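Local coordinates for protein serine acetyltransferase (Neisseria gonorrhoeae, PDB 6WYE) that probably catalyses acetyl transfer from acetyl-CoA to L-serine, giving O-acetyl-L-serine and CoA in the first step of cysteine biosynthesis from serine, at residues R39-A44 against C120-L125; K24-T29 against I113-P118; Q94-D99 against H139-R144; Y72-K77 against G132-Q137; H203-G208 against V225-N230. All blocks are in the same frame, centred on the assembly; numbering follows the deposited sequence.

Interaction 1 (R39-A44 against C120-L125). With NA (sodium ion), chain G.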
# COMPACT_ATOMS: atom_id res chain seq x y z
N ARG A 39 -26.73 -12.41 5.43
CA ARG A 39 -25.76 -13.24 6.12
C ARG A 39 -25.72 -14.65 5.54
O ARG A 39 -24.64 -15.22 5.37
CB ARG A 39 -26.07 -13.29 7.62
CG ARG A 39 -25.92 -11.94 8.35
CD ARG A 39 -26.00 -12.08 9.87
NE ARG A 39 -25.03 -13.05 10.37
CZ ARG A 39 -23.76 -12.76 10.66
NH1 ARG A 39 -23.32 -11.51 10.50
NH2 ARG A 39 -22.94 -13.70 11.09
N GLU A 40 -26.90 -15.21 5.21
CA GLU A 40 -26.98 -16.56 4.68
C GLU A 40 -26.40 -16.64 3.27
O GLU A 40 -25.70 -17.60 2.93
CB GLU A 40 -28.43 -17.08 4.69
N GLU A 41 -26.73 -15.66 2.41
CA GLU A 41 -26.09 -15.59 1.10
C GLU A 41 -24.57 -15.50 1.24
O GLU A 41 -23.82 -16.11 0.47
CB GLU A 41 -26.59 -14.38 0.32
CG GLU A 41 -28.07 -14.32 0.03
CD GLU A 41 -28.48 -12.99 -0.59
OE1 GLU A 41 -27.67 -12.04 -0.59
OE2 GLU A 41 -29.63 -12.89 -1.07
N THR A 42 -24.11 -14.70 2.20
CA THR A 42 -22.68 -14.46 2.32
C THR A 42 -21.97 -15.71 2.84
O THR A 42 -20.90 -16.08 2.33
CB THR A 42 -22.43 -13.27 3.23
OG1 THR A 42 -23.01 -12.09 2.64
CG2 THR A 42 -20.93 -13.04 3.44
N ALA A 43 -22.57 -16.40 3.82
CA ALA A 43 -21.96 -17.64 4.29
C ALA A 43 -21.85 -18.65 3.16
O ALA A 43 -20.85 -19.36 3.05
CB ALA A 43 -22.76 -18.22 5.46
N ALA A 44 -22.86 -18.70 2.29
CA ALA A 44 -22.80 -19.58 1.13
C ALA A 44 -21.68 -19.20 0.18
O ALA A 44 -20.95 -20.07 -0.32
CB ALA A 44 -24.14 -19.57 0.40
N CYS A 120 -30.12 -8.93 -10.73
CA CYS A 120 -29.99 -9.07 -9.28
C CYS A 120 -30.98 -10.12 -8.79
O CYS A 120 -32.19 -9.90 -8.84
CB CYS A 120 -30.24 -7.75 -8.57
SG CYS A 120 -30.23 -7.90 -6.80
N ASP A 121 -30.45 -11.24 -8.29
CA ASP A 121 -31.25 -12.29 -7.68
C ASP A 121 -30.83 -12.57 -6.25
O ASP A 121 -31.32 -13.53 -5.64
CB ASP A 121 -31.17 -13.59 -8.51
N GLU A 122 -29.93 -11.76 -5.69
CA GLU A 122 -29.49 -11.91 -4.31
C GLU A 122 -29.28 -10.52 -3.74
O GLU A 122 -28.77 -9.63 -4.43
CB GLU A 122 -28.21 -12.74 -4.20
CG GLU A 122 -28.45 -14.25 -4.27
CD GLU A 122 -27.34 -15.04 -3.58
OE1 GLU A 122 -26.18 -14.60 -3.66
OE2 GLU A 122 -27.63 -16.10 -2.97
N TYR A 123 -29.65 -10.33 -2.47
CA TYR A 123 -29.57 -9.00 -1.90
C TYR A 123 -28.13 -8.55 -1.66
O TYR A 123 -27.85 -7.35 -1.70
CB TYR A 123 -30.37 -8.94 -0.61
CG TYR A 123 -31.85 -9.18 -0.86
CD1 TYR A 123 -32.69 -8.13 -1.21
CD2 TYR A 123 -32.40 -10.45 -0.75
CE1 TYR A 123 -34.05 -8.33 -1.45
CE2 TYR A 123 -33.75 -10.67 -0.97
CZ TYR A 123 -34.57 -9.61 -1.32
OH TYR A 123 -35.91 -9.83 -1.55
N SER A 124 -27.23 -9.48 -1.38
CA SER A 124 -25.85 -9.08 -1.11
C SER A 124 -25.08 -8.71 -2.38
O SER A 124 -23.98 -8.16 -2.27
CB SER A 124 -25.12 -10.18 -0.31
OG SER A 124 -25.09 -11.39 -1.02
N LEU A 125 -25.62 -9.01 -3.56
CA LEU A 125 -24.92 -8.66 -4.79
C LEU A 125 -24.79 -7.15 -4.95
O LEU A 125 -23.66 -6.65 -5.08
CB LEU A 125 -25.60 -9.32 -5.99
CG LEU A 125 -25.15 -8.81 -7.37
CD1 LEU A 125 -23.69 -9.17 -7.59
CD2 LEU A 125 -26.03 -9.42 -8.46
NA NA G . -34.14 -8.76 -9.82
O HOH W 1 -22.49 -12.26 -0.22
O HOH W 2 -35.84 -8.07 -11.42
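Glu41, in the middle of helix 34-48, faces the backbone of Tyr123 and Ser124 where the chain from Cys120 enters helix 124-129, the closest CA pair being Glu41 and Ser124 at 6.9 Å. The contact belongs to the alpha-helical N-terminal domain of serine acetyltransferases, and its main feature is one carboxylate receiving two successive backbone N-H groups. Glu41 OE2 accepts from Tyr123 N at 2.9 Å and Glu41 OE1 from Ser124 N at 2.7 Å, each through the syn lone pair, so the two bonds together fix the rotation of the carboxylate. OE1 takes a third bond: Ser124 OG donates to it at 2.7 Å from the anti side, 24° out of the carboxylate plane. The Glu41 chain is extended beyond CG (chi2 173°), which carries the acid across to these donors. Glu122 approaches from the opposite direction and lays its own carboxylate over that of Glu41, the planes 18° apart. With the two OE2 atoms 4.2 Å from each other, these like charges probably disfavour one another, an effect that the N-H donors at Glu41 may offset. The Tyr123 ring presents its edge to Glu41 OE2, while its OH is hydrogen-bonded to His26 ND1. At the start of this segment Cys120 O binds the sodium ion at 2.5 Å. A water donates to both Thr42 OG1 and Ser124 OG, lying 2.9 Å from each.

Interaction 2 (K24-T29 against I113-P118). With NA (sodium ion), chain G; LMR ((2S)-2-hydroxybutanedioic acid), chain H.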
# COMPACT_ATOMS: atom_id res chain seq x y z
N LYS A 24 -37.16 -17.77 -1.11
CA LYS A 24 -37.63 -16.79 -0.13
C LYS A 24 -37.07 -15.40 -0.42
O LYS A 24 -35.90 -15.26 -0.76
CB LYS A 24 -37.22 -17.22 1.29
N ASN A 25 -37.91 -14.38 -0.28
CA ASN A 25 -37.46 -13.00 -0.43
C ASN A 25 -38.49 -12.07 0.22
O ASN A 25 -39.45 -12.52 0.84
CB ASN A 25 -37.21 -12.67 -1.91
CG ASN A 25 -38.46 -12.80 -2.76
OD1 ASN A 25 -39.54 -12.38 -2.37
ND2 ASN A 25 -38.30 -13.36 -3.95
N HIS A 26 -38.30 -10.76 0.03
CA HIS A 26 -39.18 -9.77 0.65
C HIS A 26 -40.53 -9.66 -0.05
O HIS A 26 -41.41 -8.97 0.47
CB HIS A 26 -38.50 -8.40 0.66
CG HIS A 26 -38.48 -7.73 -0.68
ND1 HIS A 26 -37.49 -7.94 -1.61
CD2 HIS A 26 -39.35 -6.86 -1.25
CE1 HIS A 26 -37.75 -7.23 -2.70
NE2 HIS A 26 -38.87 -6.56 -2.50
N LEU A 27 -40.72 -10.34 -1.18
CA LEU A 27 -41.99 -10.30 -1.90
C LEU A 27 -42.86 -11.53 -1.66
O LEU A 27 -43.99 -11.58 -2.16
CB LEU A 27 -41.74 -10.16 -3.40
CG LEU A 27 -40.88 -8.98 -3.83
CD1 LEU A 27 -40.30 -9.24 -5.21
CD2 LEU A 27 -41.74 -7.72 -3.82
N ASN A 28 -42.37 -12.53 -0.91
CA ASN A 28 -43.14 -13.76 -0.76
C ASN A 28 -42.96 -14.40 0.62
O ASN A 28 -43.16 -15.61 0.76
CB ASN A 28 -42.78 -14.77 -1.86
CG ASN A 28 -41.32 -15.21 -1.83
OD1 ASN A 28 -40.65 -15.16 -0.79
ND2 ASN A 28 -40.82 -15.66 -2.97
N THR A 29 -42.60 -13.61 1.63
CA THR A 29 -42.41 -14.16 2.97
C THR A 29 -42.80 -13.12 4.00
O THR A 29 -42.33 -11.98 3.95
CB THR A 29 -40.95 -14.60 3.18
OG1 THR A 29 -40.59 -15.56 2.18
CG2 THR A 29 -40.77 -15.21 4.56
N ILE A 113 -33.57 -2.62 -5.92
CA ILE A 113 -32.69 -3.21 -6.93
C ILE A 113 -33.08 -4.66 -7.17
O ILE A 113 -33.10 -5.13 -8.32
CB ILE A 113 -31.21 -3.08 -6.52
CG1 ILE A 113 -30.72 -1.63 -6.58
CG2 ILE A 113 -30.35 -3.94 -7.43
CD1 ILE A 113 -29.58 -1.35 -5.57
N TYR A 114 -33.35 -5.41 -6.11
CA TYR A 114 -33.81 -6.79 -6.26
C TYR A 114 -35.07 -6.85 -7.13
O TYR A 114 -35.18 -7.69 -8.03
CB TYR A 114 -34.08 -7.38 -4.88
CG TYR A 114 -34.43 -8.85 -4.87
CD1 TYR A 114 -35.74 -9.28 -5.09
CD2 TYR A 114 -33.44 -9.81 -4.65
CE1 TYR A 114 -36.05 -10.64 -5.09
CE2 TYR A 114 -33.75 -11.16 -4.64
CZ TYR A 114 -35.05 -11.57 -4.86
OH TYR A 114 -35.35 -12.92 -4.85
N GLU A 115 -36.01 -5.94 -6.89
CA GLU A 115 -37.27 -5.95 -7.64
C GLU A 115 -37.06 -5.61 -9.10
O GLU A 115 -37.59 -6.28 -9.99
CB GLU A 115 -38.26 -4.96 -7.01
CG GLU A 115 -38.82 -5.43 -5.67
CD GLU A 115 -39.51 -4.31 -4.91
OE1 GLU A 115 -39.73 -3.24 -5.52
OE2 GLU A 115 -39.80 -4.49 -3.71
N ARG A 116 -36.29 -4.55 -9.39
CA ARG A 116 -36.28 -3.94 -10.71
C ARG A 116 -35.14 -4.39 -11.62
O ARG A 116 -35.28 -4.26 -12.84
CB ARG A 116 -36.21 -2.41 -10.58
CG ARG A 116 -37.28 -1.83 -9.65
CD ARG A 116 -36.97 -0.39 -9.29
NE ARG A 116 -37.69 0.08 -8.12
CZ ARG A 116 -37.50 1.27 -7.55
NH1 ARG A 116 -36.61 2.12 -8.05
NH2 ARG A 116 -38.19 1.61 -6.47
N ASP A 117 -34.03 -4.91 -11.08
CA ASP A 117 -32.89 -5.26 -11.91
C ASP A 117 -32.89 -6.76 -12.13
O ASP A 117 -32.70 -7.51 -11.16
CB ASP A 117 -31.57 -4.82 -11.24
CG ASP A 117 -30.34 -5.10 -12.11
OD1 ASP A 117 -30.46 -5.69 -13.22
OD2 ASP A 117 -29.22 -4.72 -11.66
N PRO A 118 -33.13 -7.25 -13.35
CA PRO A 118 -33.11 -8.70 -13.57
C PRO A 118 -31.75 -9.33 -13.39
O PRO A 118 -31.67 -10.56 -13.29
CB PRO A 118 -33.59 -8.86 -15.02
CG PRO A 118 -33.51 -7.48 -15.63
CD PRO A 118 -33.66 -6.50 -14.50
NA NA G . -34.14 -8.76 -9.82
C1 LMR H . -30.69 -5.69 -16.93
O1A LMR H . -31.53 -5.70 -17.79
O1B LMR H . -30.05 -6.65 -16.59
C2 LMR H . -30.44 -4.35 -16.24
O2 LMR H . -29.36 -4.42 -15.37
C3 LMR H . -30.18 -3.22 -17.25
C4 LMR H . -28.98 -3.50 -18.13
O4A LMR H . -28.26 -4.42 -17.84
O4B LMR H . -28.79 -2.79 -19.07
O HOH W 2 -35.84 -8.07 -11.42
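Glu115 meets the His26 ring at its edge, and Leu27 CG lies over one face of that ring, 3.4 Å above the plane and offset toward the rim. His26 NE2 donates to the anti lone pair of Glu115 OE2 at 2.6 Å, the acceptor only 14° out of the ring plane, while ND1 is hydrogen-bonded to Tyr123 OH; ring and carboxylate planes differ by 33°. The Tyr114 ring lies obliquely to the imidazole, centroids 5.6 Å apart, and receives Leu27 CD1 and Asn25 ND2 at its edge. ND2 donates to Tyr114 OH at 3.1 Å, the hydroxyl 25° out of the amide plane. Asn25 opens a type I turn, residues 25-28, and its OD1 accepts from Leu27 N at 2.6 Å, an Asx turn; the turn packs on the C-terminal end of helix 100-116. On the backbone side Tyr114 O and Asp117 O, each at 2.3 Å, bind the sodium ion with Cys120 O and a water. Asp117 OD1 approaches O2 of hydroxybutanedioic acid to 2.7 Å; Asp182 and, from the second subunit, Gly209, Arg217 and His218 also hold this ligand.

Interaction 3 (Q94-D99 against H139-R144)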
# COMPACT_ATOMS: atom_id res chain seq x y z
N GLN A 94 -20.81 6.51 12.92
CA GLN A 94 -21.47 7.54 13.71
C GLN A 94 -22.55 8.25 12.91
O GLN A 94 -23.62 8.56 13.45
CB GLN A 94 -20.45 8.55 14.24
N ALA A 95 -22.30 8.51 11.63
CA ALA A 95 -23.30 9.16 10.80
C ALA A 95 -24.54 8.29 10.65
O ALA A 95 -25.67 8.79 10.70
CB ALA A 95 -22.72 9.49 9.42
N LEU A 96 -24.34 6.99 10.45
CA LEU A 96 -25.49 6.09 10.40
C LEU A 96 -26.22 6.06 11.74
O LEU A 96 -27.45 5.96 11.77
CB LEU A 96 -25.04 4.68 10.01
CG LEU A 96 -24.72 4.47 8.54
CD1 LEU A 96 -24.17 3.10 8.34
CD2 LEU A 96 -25.96 4.66 7.70
N GLY A 97 -25.48 6.16 12.85
CA GLY A 97 -26.12 6.20 14.15
C GLY A 97 -26.81 7.51 14.43
O GLY A 97 -27.79 7.55 15.18
N SER A 98 -26.32 8.61 13.83
CA SER A 98 -26.90 9.93 14.03
C SER A 98 -28.17 10.15 13.20
O SER A 98 -28.98 11.02 13.55
CB SER A 98 -25.87 11.01 13.67
N ASP A 99 -28.36 9.40 12.12
CA ASP A 99 -29.49 9.58 11.20
C ASP A 99 -29.99 8.18 10.83
O ASP A 99 -29.60 7.62 9.81
CB ASP A 99 -29.07 10.38 9.97
CG ASP A 99 -30.25 10.76 9.07
OD1 ASP A 99 -31.38 10.29 9.31
OD2 ASP A 99 -30.02 11.54 8.12
N HIS A 139 -23.37 8.92 -0.82
CA HIS A 139 -23.90 10.28 -0.85
C HIS A 139 -24.80 10.56 0.34
O HIS A 139 -24.73 11.64 0.94
CB HIS A 139 -24.66 10.58 -2.13
CG HIS A 139 -25.51 11.81 -2.00
ND1 HIS A 139 -24.97 13.08 -1.98
CD2 HIS A 139 -26.83 11.97 -1.78
CE1 HIS A 139 -25.93 13.97 -1.80
NE2 HIS A 139 -27.07 13.31 -1.68
N ARG A 140 -25.67 9.61 0.70
CA ARG A 140 -26.54 9.80 1.85
C ARG A 140 -25.74 10.17 3.09
O ARG A 140 -26.05 11.15 3.79
CB ARG A 140 -27.36 8.54 2.12
CG ARG A 140 -28.36 8.18 1.06
CD ARG A 140 -29.25 7.03 1.55
NE ARG A 140 -29.98 6.41 0.45
CZ ARG A 140 -30.99 6.99 -0.20
NH1 ARG A 140 -31.41 8.20 0.16
NH2 ARG A 140 -31.60 6.35 -1.19
N ILE A 141 -24.66 9.43 3.36
CA ILE A 141 -23.79 9.81 4.47
C ILE A 141 -23.13 11.15 4.19
O ILE A 141 -23.06 12.03 5.07
CB ILE A 141 -22.74 8.71 4.73
CG1 ILE A 141 -23.44 7.37 4.98
CG2 ILE A 141 -21.85 9.09 5.91
CD1 ILE A 141 -22.48 6.19 5.08
N ASN A 142 -22.64 11.35 2.96
CA ASN A 142 -22.01 12.62 2.62
C ASN A 142 -22.96 13.79 2.86
O ASN A 142 -22.54 14.84 3.38
CB ASN A 142 -21.56 12.62 1.16
CG ASN A 142 -20.20 13.24 0.99
OD1 ASN A 142 -19.35 13.11 1.87
ND2 ASN A 142 -19.97 13.93 -0.13
N HIS A 143 -24.23 13.61 2.52
CA HIS A 143 -25.22 14.66 2.73
C HIS A 143 -25.36 14.98 4.22
O HIS A 143 -25.42 16.15 4.61
CB HIS A 143 -26.56 14.24 2.14
CG HIS A 143 -27.60 15.31 2.16
ND1 HIS A 143 -27.41 16.55 1.59
CD2 HIS A 143 -28.86 15.32 2.66
CE1 HIS A 143 -28.50 17.28 1.75
NE2 HIS A 143 -29.39 16.56 2.40
N ARG A 144 -25.37 13.94 5.06
CA ARG A 144 -25.43 14.14 6.51
C ARG A 144 -24.21 14.90 7.02
O ARG A 144 -24.34 15.81 7.85
CB ARG A 144 -25.58 12.78 7.20
CG ARG A 144 -25.36 12.73 8.73
CD ARG A 144 -26.10 13.82 9.51
NE ARG A 144 -27.54 13.78 9.30
CZ ARG A 144 -28.33 14.85 9.29
NH1 ARG A 144 -27.81 16.06 9.49
NH2 ARG A 144 -29.63 14.71 9.08
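Arg144 reaches from helix 131-147 to the end of helix 85-98, its CB turned toward that helix. The next atom, CG, passes 4.2 Å from Ala95 CB. From there the chain bends twice, at chi2 and chi3, and this brings NE to 3.5 Å from Asp99 OD2. At the tip NH2 makes a weak, salt-bridging hydrogen bond to Asp99 OD2, 3.3 Å long with 155° at the hydrogen. The acid stands at the guanidinium edge, yet the two planes are 58° apart, and a single N-H is used; NH1 has a salt bridge of its own to Asp148. Asp99 is also shared, because OD1 caps Gln101 N at the start of helix 100-116. Beside the charged pair, Ala95 CB packs on Ile141 CG2 at 3.6 Å. The axes of segments 94-98 and 139-144 come within 9.9 Å at 77°, a steep helix-helix crossing of the alpha-helical N-terminal region of serine acetyltransferase, with apolar packing at its centre and an ion pair at its margin.

Interaction 4 (Y72-K77 against G132-Q137)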
# COMPACT_ATOMS: atom_id res chain seq x y z
N TYR A 72 -18.45 -0.27 6.74
CA TYR A 72 -17.16 -0.92 6.54
C TYR A 72 -16.80 -0.99 5.06
O TYR A 72 -15.69 -0.63 4.66
CB TYR A 72 -17.19 -2.31 7.17
CG TYR A 72 -15.85 -2.98 7.31
CD1 TYR A 72 -15.06 -2.77 8.43
CD2 TYR A 72 -15.38 -3.85 6.33
CE1 TYR A 72 -13.83 -3.40 8.57
CE2 TYR A 72 -14.16 -4.50 6.47
CZ TYR A 72 -13.39 -4.27 7.59
OH TYR A 72 -12.18 -4.90 7.73
N HIS A 73 -17.73 -1.45 4.24
CA HIS A 73 -17.43 -1.62 2.80
C HIS A 73 -17.22 -0.27 2.12
O HIS A 73 -16.30 -0.17 1.35
CB HIS A 73 -18.54 -2.41 2.13
CG HIS A 73 -18.18 -3.05 0.84
ND1 HIS A 73 -16.98 -3.63 0.63
CD2 HIS A 73 -18.88 -3.22 -0.28
CE1 HIS A 73 -16.97 -4.14 -0.57
NE2 HIS A 73 -18.10 -3.89 -1.14
N LEU A 74 -18.05 0.70 2.42
CA LEU A 74 -17.89 2.02 1.80
C LEU A 74 -16.56 2.65 2.17
O LEU A 74 -15.88 3.24 1.32
CB LEU A 74 -19.04 2.94 2.22
CG LEU A 74 -20.42 2.63 1.67
CD1 LEU A 74 -21.41 3.73 2.07
CD2 LEU A 74 -20.36 2.48 0.15
N SER A 75 -16.16 2.54 3.44
CA SER A 75 -14.88 3.12 3.83
C SER A 75 -13.73 2.39 3.14
O SER A 75 -12.73 3.02 2.78
CB SER A 75 -14.72 3.11 5.35
OG SER A 75 -14.59 1.78 5.83
N SER A 76 -13.86 1.08 2.93
CA SER A 76 -12.92 0.36 2.08
C SER A 76 -12.82 1.02 0.70
O SER A 76 -11.72 1.18 0.16
CB SER A 76 -13.31 -1.13 1.99
OG SER A 76 -14.10 -1.43 0.87
N LYS A 77 -13.95 1.44 0.13
CA LYS A 77 -13.93 2.00 -1.22
C LYS A 77 -13.30 3.38 -1.26
O LYS A 77 -12.52 3.70 -2.17
CB LYS A 77 -15.36 2.11 -1.77
CG LYS A 77 -16.12 0.83 -1.84
CD LYS A 77 -15.46 -0.15 -2.77
CE LYS A 77 -16.35 -1.37 -2.95
NZ LYS A 77 -15.74 -2.29 -3.93
N GLY A 132 -23.32 1.67 -8.34
CA GLY A 132 -24.37 2.68 -8.20
C GLY A 132 -25.02 2.66 -6.83
O GLY A 132 -25.33 3.72 -6.26
N PHE A 133 -25.22 1.47 -6.27
CA PHE A 133 -25.67 1.36 -4.88
C PHE A 133 -24.64 1.96 -3.91
O PHE A 133 -25.01 2.69 -2.98
CB PHE A 133 -25.95 -0.11 -4.55
CG PHE A 133 -26.24 -0.34 -3.11
CD1 PHE A 133 -27.52 -0.10 -2.61
CD2 PHE A 133 -25.25 -0.77 -2.24
CE1 PHE A 133 -27.81 -0.29 -1.28
CE2 PHE A 133 -25.52 -0.97 -0.89
CZ PHE A 133 -26.81 -0.72 -0.41
N HIS A 134 -23.35 1.68 -4.12
CA HIS A 134 -22.34 2.27 -3.25
C HIS A 134 -22.37 3.80 -3.32
O HIS A 134 -22.35 4.48 -2.29
CB HIS A 134 -20.94 1.76 -3.63
CG HIS A 134 -20.80 0.28 -3.54
ND1 HIS A 134 -20.01 -0.45 -4.41
CD2 HIS A 134 -21.36 -0.63 -2.70
CE1 HIS A 134 -20.10 -1.74 -4.11
NE2 HIS A 134 -20.90 -1.87 -3.07
N ALA A 135 -22.46 4.35 -4.53
CA ALA A 135 -22.40 5.81 -4.67
C ALA A 135 -23.58 6.48 -4.00
O ALA A 135 -23.42 7.51 -3.33
CB ALA A 135 -22.34 6.20 -6.15
N ILE A 136 -24.78 5.91 -4.16
CA ILE A 136 -25.98 6.48 -3.54
C ILE A 136 -25.82 6.52 -2.03
O ILE A 136 -26.08 7.54 -1.39
CB ILE A 136 -27.23 5.66 -3.93
CG1 ILE A 136 -27.61 5.84 -5.41
CG2 ILE A 136 -28.42 6.01 -3.03
CD1 ILE A 136 -27.82 7.26 -5.81
N GLN A 137 -25.42 5.40 -1.43
CA GLN A 137 -25.31 5.34 0.02
C GLN A 137 -24.17 6.21 0.52
O GLN A 137 -24.29 6.85 1.57
CB GLN A 137 -25.16 3.90 0.51
CG GLN A 137 -26.19 2.88 -0.02
CD GLN A 137 -27.56 3.47 -0.31
OE1 GLN A 137 -28.08 4.29 0.46
NE2 GLN A 137 -28.16 3.03 -1.42
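The His73 ring points its edge at the face of His134, an offset edge-to-face pair with planes at 82° and centroids 5.2 Å apart. His73 CD2 comes 3.7 Å from His134 NE2, and no hydrogen bond joins the rings. Both rings instead donate through NE2 to successive carbonyls of helix 124-129, His73 to Leu128 O and His134 to Leu127 O, which probably holds their orientation. Lys77, bent at chi2 (-62°), runs obliquely past the second imidazole with CE 3.9 Å from His134 CE1; NZ continues to Glu163 of the second subunit, so the methylene chain does the touching here. Leu74 divides its methyls between two residues of the other helix, CD2 lying 3.9 Å from His134 CB and CD1 4.1 Å from Gln137 CB. The axes of segments 72-77 and 132-137, on helices 66-78 and 131-147, cross at 97°, 10.7 Å apart, inside the N-terminal helical domain. Because each NE2 acts as a donor to a carbonyl, both NE2 atoms carry a proton; a positive charge on His134 would probably be disfavoured with Lys77 NZ 4.7 Å from His134 ND1, though the salt bridge of Lys77 to Glu163 of the second subunit may temper this.

Interaction 5 (H203-G208 against V225-N230)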
# COMPACT_ATOMS: atom_id res chain seq x y z
N HIS A 203 -27.01 4.62 -15.95
CA HIS A 203 -25.70 5.26 -16.02
C HIS A 203 -25.73 6.44 -17.00
O HIS A 203 -26.56 6.51 -17.92
CB HIS A 203 -24.67 4.24 -16.49
CG HIS A 203 -25.04 3.59 -17.79
ND1 HIS A 203 -25.95 2.57 -17.87
CD2 HIS A 203 -24.64 3.85 -19.06
CE1 HIS A 203 -26.10 2.21 -19.14
NE2 HIS A 203 -25.31 2.97 -19.88
N GLY A 204 -24.81 7.38 -16.80
CA GLY A 204 -24.65 8.51 -17.70
C GLY A 204 -25.70 9.61 -17.60
O GLY A 204 -25.65 10.58 -18.38
N VAL A 205 -26.63 9.51 -16.65
CA VAL A 205 -27.69 10.50 -16.52
C VAL A 205 -27.17 11.74 -15.82
O VAL A 205 -26.38 11.66 -14.87
CB VAL A 205 -28.90 9.89 -15.79
CG1 VAL A 205 -29.85 10.98 -15.28
CG2 VAL A 205 -29.64 8.96 -16.71
N THR A 206 -27.61 12.90 -16.28
CA THR A 206 -27.22 14.18 -15.71
C THR A 206 -28.44 14.88 -15.14
O THR A 206 -29.42 15.11 -15.87
CB THR A 206 -26.57 15.08 -16.76
OG1 THR A 206 -25.45 14.39 -17.33
CG2 THR A 206 -26.12 16.38 -16.12
N LEU A 207 -28.39 15.21 -13.85
CA LEU A 207 -29.33 16.15 -13.23
C LEU A 207 -28.54 17.44 -13.02
O LEU A 207 -27.98 17.70 -11.95
CB LEU A 207 -29.90 15.59 -11.94
CG LEU A 207 -30.42 14.16 -12.17
CD1 LEU A 207 -30.87 13.52 -10.89
CD2 LEU A 207 -31.53 14.10 -13.22
N GLY A 208 -28.46 18.24 -14.09
CA GLY A 208 -27.48 19.29 -14.21
C GLY A 208 -28.09 20.68 -14.06
O GLY A 208 -29.30 20.88 -14.13
N VAL A 225 -40.39 7.97 -11.20
CA VAL A 225 -39.79 8.28 -12.50
C VAL A 225 -38.75 7.23 -12.89
O VAL A 225 -38.05 6.64 -12.05
CB VAL A 225 -39.18 9.69 -12.48
CG1 VAL A 225 -38.34 9.95 -13.74
CG2 VAL A 225 -40.29 10.74 -12.35
N MET A 226 -38.67 6.98 -14.20
CA MET A 226 -37.57 6.23 -14.77
C MET A 226 -36.80 7.14 -15.72
O MET A 226 -37.40 7.84 -16.55
CB MET A 226 -38.08 4.99 -15.51
CG MET A 226 -37.01 3.97 -15.80
SD MET A 226 -36.11 4.41 -17.29
CE MET A 226 -37.16 3.63 -18.52
N ILE A 227 -35.47 7.14 -15.61
CA ILE A 227 -34.60 7.94 -16.48
C ILE A 227 -33.64 6.99 -17.18
O ILE A 227 -32.83 6.32 -16.52
CB ILE A 227 -33.82 9.02 -15.71
CG1 ILE A 227 -34.71 9.78 -14.72
CG2 ILE A 227 -33.13 9.97 -16.70
CD1 ILE A 227 -33.95 10.82 -13.93
N GLY A 228 -33.71 6.95 -18.53
CA GLY A 228 -32.89 6.06 -19.31
C GLY A 228 -31.45 6.54 -19.47
O GLY A 228 -31.12 7.69 -19.17
N ALA A 229 -30.61 5.65 -20.02
CA ALA A 229 -29.17 5.89 -20.10
C ALA A 229 -28.82 7.17 -20.86
O ALA A 229 -29.39 7.47 -21.92
CB ALA A 229 -28.48 4.69 -20.76
N ASN A 230 -27.88 7.93 -20.30
CA ASN A 230 -27.27 9.11 -20.90
C ASN A 230 -28.29 10.22 -21.19
O ASN A 230 -28.03 11.08 -22.04
CB ASN A 230 -26.48 8.77 -22.16
CG ASN A 230 -25.01 8.53 -21.86
OD1 ASN A 230 -24.46 9.14 -20.95
ND2 ASN A 230 -24.38 7.64 -22.61
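One backbone hydrogen bond joins the two segments: Asn230 N donates to His203 O at 3.1 Å. Two CA-H...O contacts accompany it, Ala229 CA to His203 O at 3.5 Å and, straighter, Asn230 CA to Gly204 O at 3.3 Å with 164° at the hydrogen. The backbone is close here: Gly204, which has a positive phi, lies with its CA 3.3 Å from Asn230 OD1. These contacts lie at successive turns of the left-handed parallel beta-helix built from hexapeptide repeats, where strands 200-202 and 226-227 are neighbours in one sheet and 206-208 and 232-234 in the next, so that the corners of two neighbouring coils stack on each other. Apolar packing fills the inside of these corners. Val205 sets CG2 3.6 Å from Ile227 CG2, the two side chains crossing at about a right angle, and Leu207 CD2 reaches Ile227 CD1 at 4.1 Å. The aromatic contact is a CH-pi one: Ala229 CB sits over a face of the His203 imidazole, 4.0 Å from its centroid and 27° off the normal. That imidazole lies at a subunit boundary, bonding through NE2 to Thr206 of the second subunit, and its side chain is about 6 Å from a bound hydroxybutanedioic acid.

In the fold
From the N terminus, 24-29 is met by 113-118 at the end of helix 100-116, closing interaction 2, and 39-44 on helix 34-48 is met by 120-125, closing interaction 1. Interactions 4 and 3 then tie helices 66-78 and 85-98 to helix 131-147, closing loops at 132-137 and 139-144. All four of these loops cross one another. Interactions 1 and 2 touch through Tyr123 and share the sodium ion; interactions 3 and 4 meet at Ile141 and Leu74. Ile113 against Phe133 joins interaction 2 to interaction 4. Interaction 5 follows in series, a short loop within the beta-helix, its centre about 20 Å from that of interaction 4.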